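Local coordinates for 3-hydroxyacyl-thioester dehydratase X (PDB 3WEW), which reversibly dehydrates (3R)-3-hydroxyacyl-CoA thioesters to (2E)-enoyl-CoAs, accepting a broad range of chain lengths with a preference for C8 to C12 substrates, at residues D104-V109 with H118-F123. Sequence-based numbering, arbitrary orientation.
Sequences DLVTNV and HQVTTF
Leu-105 pairs with Thr-121 through both backbone bonds, and with His-118 and Asp-104 it buries the most surface between 104-109 and 118-123. Its N donates to Thr-121 O and its O accepts from Thr-121 N, both at 2.8 Å and nearly straight. Its side chain lies on the face shared with Thr-107, Gln-119 and Thr-121, where CD2 comes within 4.1 Å of Phe-123 CD2 at the edge of the phenyl ring, the two side chains crossing at about a right angle. Val-50, Leu-53 and Val-54 of helix 47-55 cover Leu-105 from that side. This is the hotdog fold, a long antiparallel sheet wrapped round a helix; the two segments lie on strands 100-111 and 114-126, which form a beta hairpin in that sheet. The other face bears Asp-104, Val-106, Asn-108, His-118, Val-120 and Thr-122. Here a first torsion of 167° sets the ring of His-118 opposite its own N, alongside Asn-108. Its ND1 donates to Asn-108 OD1 over a short 2.6 Å; the acceptor sits almost in the imidazole plane, although the amide itself is turned 31° from the ring. Val-106 CG1 approaches His-118 CE1 obliquely, at 3.8 Å. Farther along, Asp-104 OD1 accepts from Thr-122 OG1 (2.8 Å), the hydroxyl coming from above the carboxylate plane, while Val-120 CG1 packs 4.1 Å from Asp-104 CG. The same carboxylate oxygen forms a salt bridge with Arg-95, and OD2 accepts from Asn-93, so strand 84-96 holds the acid from its other flank.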
loop_
_atom_site.group_PDB
_atom_site.type_symbol
_atom_site.label_atom_id
_atom_site.label_comp_id
_atom_site.label_asym_id
_atom_site.label_seq_id
_atom_site.Cartn_x
_atom_site.Cartn_y
_atom_site.Cartn_z
ATOM N N ASP A 104 -1.493 2.714 -14.418
ATOM C CA ASP A 104 -0.382 3.039 -13.534
ATOM C C ASP A 104 -0.477 4.477 -13.052
ATOM O O ASP A 104 -0.649 5.438 -13.857
ATOM C CB ASP A 104 0.963 2.857 -14.222
ATOM C CG ASP A 104 1.297 1.410 -14.505
ATOM O OD1 ASP A 104 0.579 0.486 -14.014
ATOM O OD2 ASP A 104 2.299 1.204 -15.253
ATOM N N LEU A 105 -0.340 4.610 -11.733
ATOM C CA LEU A 105 -0.267 5.900 -11.065
ATOM C C LEU A 105 1.125 6.043 -10.485
ATOM O O LEU A 105 1.560 5.248 -9.625
ATOM C CB LEU A 105 -1.278 5.997 -9.947
ATOM C CG LEU A 105 -2.715 6.415 -10.263
ATOM C CD1 LEU A 105 -2.842 7.888 -10.638
ATOM C CD2 LEU A 105 -3.301 5.547 -11.328
ATOM N N VAL A 106 1.822 7.070 -10.966
ATOM C CA VAL A 106 3.220 7.241 -10.698
ATOM C C VAL A 106 3.411 8.477 -9.869
ATOM O O VAL A 106 3.158 9.551 -10.366
ATOM C CB VAL A 106 3.994 7.396 -11.997
ATOM C CG1 VAL A 106 5.489 7.514 -11.689
ATOM C CG2 VAL A 106 3.720 6.214 -12.927
ATOM N N THR A 107 3.900 8.314 -8.642
ATOM C CA THR A 107 3.992 9.393 -7.673
ATOM C C THR A 107 5.453 9.655 -7.273
ATOM O O THR A 107 6.191 8.746 -7.026
ATOM C CB THR A 107 3.165 9.047 -6.403
ATOM O OG1 THR A 107 1.814 8.751 -6.779
ATOM C CG2 THR A 107 3.128 10.155 -5.441
ATOM N N ASN A 108 5.838 10.919 -7.205
ATOM C CA ASN A 108 7.176 11.332 -6.848
ATOM C C ASN A 108 7.066 12.252 -5.685
ATOM O O ASN A 108 6.378 13.258 -5.755
ATOM C CB ASN A 108 7.855 11.982 -8.051
ATOM C CG ASN A 108 8.293 10.918 -9.068
ATOM O OD1 ASN A 108 9.177 10.137 -8.782
ATOM N ND2 ASN A 108 7.594 10.805 -10.192
ATOM N N VAL A 109 7.704 11.885 -4.579
ATOM C CA VAL A 109 7.627 12.685 -3.364
ATOM C C VAL A 109 8.984 13.307 -3.089
ATOM O O VAL A 109 9.996 12.593 -3.006
ATOM C CB VAL A 109 7.118 11.865 -2.156
ATOM C CG1 VAL A 109 7.065 12.724 -0.891
ATOM C CG2 VAL A 109 5.727 11.311 -2.457
ATOM N N HIS A 118 9.701 7.298 -4.624
ATOM C CA HIS A 118 9.100 7.161 -5.962
ATOM C C HIS A 118 8.271 5.899 -5.995
ATOM O O HIS A 118 8.730 4.843 -5.582
ATOM C CB HIS A 118 10.220 7.123 -7.021
ATOM C CG HIS A 118 9.778 6.685 -8.382
ATOM N ND1 HIS A 118 9.252 7.555 -9.323
ATOM C CD2 HIS A 118 9.814 5.474 -8.977
ATOM C CE1 HIS A 118 8.999 6.894 -10.441
ATOM N NE2 HIS A 118 9.303 5.626 -10.249
ATOM N N GLN A 119 7.041 6.015 -6.455
ATOM C CA GLN A 119 6.136 4.883 -6.436
ATOM C C GLN A 119 5.391 4.683 -7.725
ATOM O O GLN A 119 4.919 5.644 -8.285
ATOM C CB GLN A 119 5.100 5.077 -5.336
ATOM C CG GLN A 119 4.146 3.894 -5.153
ATOM C CD GLN A 119 3.148 4.178 -4.084
ATOM O OE1 GLN A 119 3.170 3.544 -3.023
ATOM N NE2 GLN A 119 2.290 5.186 -4.320
ATOM N N VAL A 120 5.233 3.421 -8.145
ATOM C CA VAL A 120 4.306 3.041 -9.207
ATOM C C VAL A 120 3.182 2.144 -8.645
ATOM O O VAL A 120 3.443 1.059 -8.174
ATOM C CB VAL A 120 5.001 2.301 -10.359
ATOM C CG1 VAL A 120 4.000 2.014 -11.457
ATOM C CG2 VAL A 120 6.129 3.108 -10.960
ATOM N N THR A 121 1.941 2.634 -8.700
ATOM C CA THR A 121 0.789 1.942 -8.162
ATOM C C THR A 121 -0.074 1.470 -9.335
ATOM O O THR A 121 -0.383 2.251 -10.220
ATOM C CB THR A 121 -0.023 2.863 -7.228
ATOM O OG1 THR A 121 0.737 3.186 -6.036
ATOM C CG2 THR A 121 -1.401 2.230 -6.829
ATOM N N THR A 122 -0.432 0.189 -9.356
ATOM C CA THR A 122 -1.308 -0.325 -10.408
ATOM C C THR A 122 -2.666 -0.697 -9.876
ATOM O O THR A 122 -2.782 -1.527 -8.991
ATOM C CB THR A 122 -0.724 -1.542 -11.102
ATOM O OG1 THR A 122 0.502 -1.156 -11.741
ATOM C CG2 THR A 122 -1.692 -2.015 -12.156
ATOM N N PHE A 123 -3.681 -0.060 -10.444
ATOM C CA PHE A 123 -5.070 -0.280 -10.121
ATOM C C PHE A 123 -5.803 -0.982 -11.279
ATOM O O PHE A 123 -5.465 -0.797 -12.463
ATOM C CB PHE A 123 -5.759 1.065 -9.885
ATOM C CG PHE A 123 -5.418 1.726 -8.566
ATOM C CD1 PHE A 123 -5.733 1.114 -7.352
ATOM C CD2 PHE A 123 -4.867 3.013 -8.540
ATOM C CE1 PHE A 123 -5.457 1.740 -6.143
ATOM C CE2 PHE A 123 -4.587 3.647 -7.336
ATOM C CZ PHE A 123 -4.856 2.998 -6.127
#